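Local coordinates for single-strand DNA-binding protein (Agrobacterium tumefaciens, PDB 3BTP) that binds single-stranded DNA without regard to its sequence and mediates nuclear uptake of the transferred T-DNA strand during plant transformation, at residues Ser476-Lys488 against Tyr495-Pro509. Residues are numbered along the deposited sequence; the frame is centred on the assembly and turned at random. Where two conformers were deposited one is given.
Sequences SQKDVLIADRNEK and YTNVVEYERLMMKLP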
loop_
_atom_site.group_PDB
_atom_site.type_symbol
_atom_site.label_atom_id
_atom_site.label_comp_id
_atom_site.label_asym_id
_atom_site.label_seq_id
_atom_site.Cartn_x
_atom_site.Cartn_y
_atom_site.Cartn_z
ATOM N N SER A 476 -22.845 -14.026 2.690
ATOM C CA SER A 476 -22.853 -12.900 3.623
ATOM C C SER A 476 -21.511 -12.129 3.761
ATOM O O SER A 476 -21.323 -11.386 4.749
ATOM C CB SER A 476 -23.339 -13.384 5.002
ATOM O OG SER A 476 -22.827 -12.594 6.080
ATOM N N GLN A 477 -20.584 -12.252 2.808
ATOM C CA GLN A 477 -19.347 -11.457 2.949
ATOM C C GLN A 477 -19.659 -9.980 3.111
ATOM O O GLN A 477 -20.493 -9.355 2.406
ATOM C CB GLN A 477 -18.307 -11.707 1.844
ATOM C CG GLN A 477 -16.935 -11.079 2.103
ATOM C CD GLN A 477 -16.021 -11.940 3.019
ATOM O OE1 GLN A 477 -15.928 -11.695 4.239
ATOM N NE2 GLN A 477 -15.339 -12.942 2.421
ATOM N N LYS A 478 -18.974 -9.422 4.093
ATOM C CA LYS A 478 -19.160 -8.039 4.454
ATOM C C LYS A 478 -18.332 -7.124 3.569
ATOM O O LYS A 478 -18.270 -5.931 3.813
ATOM C CB LYS A 478 -18.821 -7.845 5.919
ATOM C CG LYS A 478 -17.502 -8.413 6.364
ATOM C CD LYS A 478 -17.224 -7.925 7.805
ATOM C CE LYS A 478 -17.908 -6.526 8.072
ATOM N NZ LYS A 478 -17.392 -5.702 9.225
ATOM N N ASP A 479 -17.692 -7.713 2.563
ATOM C CA ASP A 479 -16.815 -7.037 1.647
ATOM C C ASP A 479 -17.521 -6.795 0.279
ATOM O O ASP A 479 -16.994 -6.058 -0.592
ATOM C CB ASP A 479 -15.575 -7.896 1.481
ATOM C CG ASP A 479 -14.419 -7.502 2.439
ATOM O OD1 ASP A 479 -14.669 -6.807 3.475
ATOM O OD2 ASP A 479 -13.243 -7.861 2.124
ATOM N N VAL A 480 -18.742 -7.365 0.156
ATOM C CA VAL A 480 -19.513 -7.478 -1.059
ATOM C C VAL A 480 -20.708 -6.523 -1.092
ATOM O O VAL A 480 -21.467 -6.468 -0.179
ATOM C CB VAL A 480 -19.947 -8.938 -1.247
ATOM C CG1 VAL A 480 -20.812 -9.108 -2.502
ATOM C CG2 VAL A 480 -18.701 -9.844 -1.325
ATOM N N LEU A 481 -20.807 -5.733 -2.155
ATOM C CA LEU A 481 -21.828 -4.700 -2.351
ATOM C C LEU A 481 -22.529 -4.988 -3.676
ATOM O O LEU A 481 -21.907 -5.318 -4.677
ATOM C CB LEU A 481 -21.188 -3.284 -2.435
ATOM C CG LEU A 481 -20.469 -2.738 -1.172
ATOM C CD1 LEU A 481 -19.161 -2.111 -1.534
ATOM C CD2 LEU A 481 -21.334 -1.716 -0.528
ATOM N N ILE A 482 -23.835 -4.767 -3.651
ATOM C CA ILE A 482 -24.760 -5.172 -4.678
ATOM C C ILE A 482 -25.362 -3.918 -5.277
ATOM O O ILE A 482 -25.772 -2.994 -4.532
ATOM C CB ILE A 482 -25.855 -6.103 -4.096
ATOM C CG1 ILE A 482 -25.234 -7.196 -3.182
ATOM C CG2 ILE A 482 -26.711 -6.747 -5.262
ATOM C CD1 ILE A 482 -24.393 -8.250 -3.980
ATOM N N ALA A 483 -25.382 -3.854 -6.608
ATOM C CA ALA A 483 -26.072 -2.745 -7.293
ATOM C C ALA A 483 -27.555 -2.908 -7.108
ATOM O O ALA A 483 -28.135 -3.827 -7.669
ATOM C CB ALA A 483 -25.737 -2.680 -8.817
ATOM N N ASP A 484 -28.149 -1.994 -6.356
ATOM C CA ASP A 484 -29.549 -2.053 -6.032
ATOM C C ASP A 484 -30.478 -1.766 -7.214
ATOM O O ASP A 484 -30.095 -1.143 -8.208
ATOM C CB ASP A 484 -29.870 -1.081 -4.861
ATOM C CG ASP A 484 -28.995 -1.337 -3.638
ATOM O OD1 ASP A 484 -28.733 -2.516 -3.289
ATOM O OD2 ASP A 484 -28.530 -0.361 -3.042
ATOM N N ARG A 485 -31.719 -2.213 -7.046
ATOM C CA ARG A 485 -32.761 -2.078 -8.009
ATOM C C ARG A 485 -33.994 -1.666 -7.226
ATOM O O ARG A 485 -34.178 -2.114 -6.097
ATOM C CB ARG A 485 -32.974 -3.407 -8.765
ATOM C CG ARG A 485 -32.095 -3.524 -9.894
ATOM C CD ARG A 485 -32.358 -4.702 -10.644
ATOM N NE ARG A 485 -31.253 -5.062 -11.522
ATOM C CZ ARG A 485 -31.071 -4.681 -12.798
ATOM N NH1 ARG A 485 -31.897 -3.874 -13.433
ATOM N NH2 ARG A 485 -30.011 -5.116 -13.442
ATOM N N ASN A 486 -34.841 -0.820 -7.805
ATOM C CA ASN A 486 -36.097 -0.453 -7.103
ATOM C C ASN A 486 -37.220 -1.538 -7.179
ATOM O O ASN A 486 -36.996 -2.683 -7.638
ATOM C CB ASN A 486 -36.574 0.930 -7.552
ATOM C CG ASN A 486 -36.978 0.963 -9.008
ATOM O OD1 ASN A 486 -37.153 -0.074 -9.637
ATOM N ND2 ASN A 486 -37.118 2.169 -9.557
ATOM N N GLU A 487 -38.412 -1.203 -6.736
ATOM C CA GLU A 487 -39.538 -2.134 -6.906
ATOM C C GLU A 487 -39.878 -2.498 -8.404
ATOM O O GLU A 487 -40.257 -3.683 -8.699
ATOM C CB GLU A 487 -40.734 -1.605 -6.147
ATOM C CG GLU A 487 -41.752 -2.643 -5.714
ATOM C CD GLU A 487 -43.152 -2.007 -5.541
ATOM O OE1 GLU A 487 -43.239 -0.799 -5.118
ATOM O OE2 GLU A 487 -44.158 -2.709 -5.859
ATOM N N LYS A 488 -39.689 -1.545 -9.345
ATOM C CA LYS A 488 -39.846 -1.879 -10.802
ATOM C C LYS A 488 -38.735 -2.783 -11.421
ATOM O O LYS A 488 -38.830 -3.170 -12.580
ATOM C CB LYS A 488 -40.122 -0.649 -11.705
ATOM C CG LYS A 488 -41.348 0.252 -11.332
ATOM C CD LYS A 488 -41.889 1.043 -12.632
ATOM C CE LYS A 488 -43.255 1.867 -12.422
ATOM N NZ LYS A 488 -43.757 2.742 -13.625
ATOM N N TYR A 495 -25.266 1.108 -4.203
ATOM C CA TYR A 495 -24.758 -0.170 -3.884
ATOM C C TYR A 495 -24.986 -0.377 -2.389
ATOM O O TYR A 495 -24.626 0.481 -1.590
ATOM C CB TYR A 495 -23.224 -0.244 -4.070
ATOM C CG TYR A 495 -22.804 -0.372 -5.504
ATOM C CD1 TYR A 495 -22.803 -1.609 -6.127
ATOM C CD2 TYR A 495 -22.455 0.792 -6.250
ATOM C CE1 TYR A 495 -22.422 -1.738 -7.474
ATOM C CE2 TYR A 495 -22.080 0.689 -7.564
ATOM C CZ TYR A 495 -22.112 -0.568 -8.179
ATOM O OH TYR A 495 -21.735 -0.663 -9.492
ATOM N N THR A 496 -25.394 -1.585 -2.017
ATOM C CA THR A 496 -25.730 -1.873 -0.645
ATOM C C THR A 496 -25.041 -3.192 -0.304
ATOM O O THR A 496 -24.976 -4.067 -1.151
ATOM C CB THR A 496 -27.270 -1.912 -0.407
ATOM O OG1 THR A 496 -27.793 -0.612 -0.604
ATOM C CG2 THR A 496 -27.630 -2.261 1.059
ATOM N N ASN A 497 -24.500 -3.288 0.914
ATOM C CA ASN A 497 -23.759 -4.494 1.451
ATOM C C ASN A 497 -24.666 -5.744 1.366
ATOM O O ASN A 497 -25.862 -5.638 1.643
ATOM C CB ASN A 497 -23.514 -4.099 2.915
ATOM C CG ASN A 497 -22.690 -5.063 3.759
ATOM O OD1 ASN A 497 -22.332 -6.213 3.406
ATOM N ND2 ASN A 497 -22.406 -4.573 4.978
ATOM N N VAL A 498 -24.117 -6.920 1.008
ATOM C CA VAL A 498 -24.907 -8.165 1.054
ATOM C C VAL A 498 -25.567 -8.450 2.418
ATOM O O VAL A 498 -26.689 -8.963 2.438
ATOM C CB VAL A 498 -24.190 -9.471 0.493
ATOM C CG1 VAL A 498 -24.397 -9.636 -0.993
ATOM C CG2 VAL A 498 -22.774 -9.552 0.822
ATOM N N VAL A 499 -24.930 -8.070 3.528
ATOM C CA VAL A 499 -25.436 -8.301 4.897
ATOM C C VAL A 499 -26.767 -7.636 5.154
ATOM O O VAL A 499 -27.642 -8.171 5.897
ATOM C CB VAL A 499 -24.409 -7.846 6.010
ATOM C CG1 VAL A 499 -25.009 -7.961 7.396
ATOM C CG2 VAL A 499 -23.113 -8.714 5.959
ATOM N N GLU A 500 -26.945 -6.470 4.542
ATOM C CA GLU A 500 -28.244 -5.859 4.565
ATOM C C GLU A 500 -29.266 -6.651 3.755
ATOM O O GLU A 500 -30.434 -6.640 4.096
ATOM C CB GLU A 500 -28.188 -4.393 4.096
ATOM C CG GLU A 500 -27.662 -3.474 5.136
ATOM C CD GLU A 500 -28.654 -3.375 6.299
ATOM O OE1 GLU A 500 -29.719 -2.711 6.093
ATOM O OE2 GLU A 500 -28.385 -3.992 7.379
ATOM N N TYR A 501 -28.844 -7.312 2.668
ATOM C CA TYR A 501 -29.803 -8.103 1.872
ATOM C C TYR A 501 -30.368 -9.284 2.719
ATOM O O TYR A 501 -31.564 -9.553 2.701
ATOM C CB TYR A 501 -29.202 -8.610 0.558
ATOM C CG TYR A 501 -29.327 -7.632 -0.592
ATOM C CD1 TYR A 501 -28.519 -6.505 -0.661
ATOM C CD2 TYR A 501 -30.283 -7.825 -1.588
ATOM C CE1 TYR A 501 -28.627 -5.611 -1.701
ATOM C CE2 TYR A 501 -30.446 -6.902 -2.673
ATOM C CZ TYR A 501 -29.593 -5.809 -2.716
ATOM O OH TYR A 501 -29.686 -4.947 -3.771
ATOM N N GLU A 502 -29.487 -9.923 3.448
ATOM C CA GLU A 502 -29.807 -10.984 4.380
ATOM C C GLU A 502 -30.663 -10.535 5.560
ATOM O O GLU A 502 -31.598 -11.190 5.916
ATOM C CB GLU A 502 -28.493 -11.547 4.902
ATOM C CG GLU A 502 -28.369 -12.996 4.771
ATOM C CD GLU A 502 -26.962 -13.466 5.218
ATOM O OE1 GLU A 502 -25.971 -13.132 4.475
ATOM O OE2 GLU A 502 -26.862 -14.124 6.300
ATOM N N ARG A 503 -30.351 -9.401 6.141
ATOM C CA ARG A 503 -31.034 -8.906 7.308
ATOM C C ARG A 503 -32.469 -8.552 6.917
ATOM O O ARG A 503 -33.399 -8.994 7.552
ATOM C CB ARG A 503 -30.279 -7.722 7.938
ATOM C CG ARG A 503 -30.995 -7.053 9.152
ATOM C CD ARG A 503 -30.150 -5.833 9.658
ATOM N NE ARG A 503 -30.387 -4.616 8.833
ATOM C CZ ARG A 503 -31.525 -3.915 8.840
ATOM N NH1 ARG A 503 -32.574 -4.299 9.585
ATOM N NH2 ARG A 503 -31.655 -2.861 8.067
ATOM N N LEU A 504 -32.644 -7.831 5.814
ATOM C CA LEU A 504 -33.986 -7.481 5.337
ATOM C C LEU A 504 -34.671 -8.589 4.538
ATOM O O LEU A 504 -35.768 -8.373 4.050
ATOM C CB LEU A 504 -33.942 -6.182 4.505
ATOM C CG LEU A 504 -33.439 -4.953 5.275
ATOM C CD1 LEU A 504 -33.230 -3.745 4.368
ATOM C CD2 LEU A 504 -34.418 -4.648 6.387
ATOM N N MET A 505 -34.029 -9.758 4.419
ATOM C CA MET A 505 -34.546 -10.906 3.620
ATOM C C MET A 505 -34.864 -10.486 2.159
ATOM O O MET A 505 -35.854 -10.917 1.557
ATOM C CB MET A 505 -35.751 -11.629 4.340
ATOM C CG MET A 505 -35.349 -12.315 5.652
ATOM S SD MET A 505 -36.696 -12.855 6.718
ATOM C CE MET A 505 -37.222 -11.356 7.457
ATOM N N MET A 506 -34.020 -9.600 1.617
ATOM C CA MET A 506 -34.204 -9.168 0.245
ATOM C C MET A 506 -33.411 -10.076 -0.658
ATOM O O MET A 506 -32.218 -10.331 -0.445
ATOM C CB MET A 506 -33.812 -7.689 0.076
ATOM C CG MET A 506 -34.766 -6.715 0.805
ATOM S SD MET A 506 -36.494 -6.905 0.296
ATOM C CE MET A 506 -37.361 -7.434 1.772
ATOM N N LYS A 507 -34.097 -10.604 -1.651
ATOM C CA LYS A 507 -33.455 -11.357 -2.722
ATOM C C LYS A 507 -32.467 -10.446 -3.558
ATOM O O LYS A 507 -32.782 -9.279 -3.885
ATOM C CB LYS A 507 -34.583 -11.883 -3.615
ATOM C CG LYS A 507 -34.262 -13.125 -4.455
ATOM C CD LYS A 507 -34.828 -12.993 -5.947
ATOM C CE LYS A 507 -34.204 -11.771 -6.736
ATOM N NZ LYS A 507 -34.118 -11.941 -8.241
ATOM N N LEU A 508 -31.286 -10.984 -3.878
ATOM C CA LEU A 508 -30.342 -10.371 -4.792
ATOM C C LEU A 508 -30.926 -10.277 -6.181
ATOM O O LEU A 508 -31.604 -11.212 -6.587
ATOM C CB LEU A 508 -29.109 -11.247 -4.886
ATOM C CG LEU A 508 -27.770 -10.996 -4.194
ATOM C CD1 LEU A 508 -27.843 -10.321 -2.865
ATOM C CD2 LEU A 508 -27.201 -12.321 -4.046
ATOM N N PRO A 509 -30.641 -9.165 -6.936
ATOM C CA PRO A 509 -30.991 -9.170 -8.350
ATOM C C PRO A 509 -30.221 -10.315 -9.032
ATOM O O PRO A 509 -29.147 -10.720 -8.554
ATOM C CB PRO A 509 -30.507 -7.805 -8.870
ATOM C CG PRO A 509 -30.212 -6.953 -7.617
ATOM C CD PRO A 509 -29.953 -7.912 -6.517
HETATM O O HOH W 1 -31.841 -4.451 -5.030
#
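Ile482 packs against Val498, Tyr501, Leu508 and Pro509. Its CB lies 3.7 Å from Tyr501 CE1, approaching the ring obliquely. There the side chain forks. CG2, anti to the backbone N, goes to the Pro509 ring, 3.7 Å from Pro509 CD, while CG1, anti to the carbonyl carbon and beside the backbone N (chi1 -46°), heads for Val498 at the start of helix 498-503. At the tip, the Ile482 and Val498 side chains cross at about a right angle, and Ile482 CD1 presses on Val498 CG1 at 3.3 Å, tighter than usual for two carbons; Leu508 CD1 borders the same branch more loosely. The backbones of Ile482 and Thr496 form an antiparallel hydrogen-bonded pair, N to O both ways. Strands 480-485 and 494-497 are neighbours in a closed antiparallel barrel of eight strands, and the helix springs directly from the second strand, with Asn497 as its N-cap. Val498 N, at this junction, still donates back to Val480 O at 2.9 Å. Asp484 links strand 494-497 and helix 498-503 through its two carboxylate oxygens. Asp484 OD1 accepts a hydrogen bond from Tyr501 OH at 2.7 Å on its anti lone pair, with carboxylate and ring planes 31° apart; Asp484 OD2 is met on its syn side by Thr496 OG1 at 2.6 Å, and Thr494 OG1 also binds it. Water 1 donates to the same Tyr501 hydroxyl and accepts from Arg485 N. On the face bearing Leu481 and Ala483, Tyr495 CE1 touches Ala483 CB at 3.7 Å, and the Tyr495 hydroxyl is hydrogen-bonded to Ala451 O.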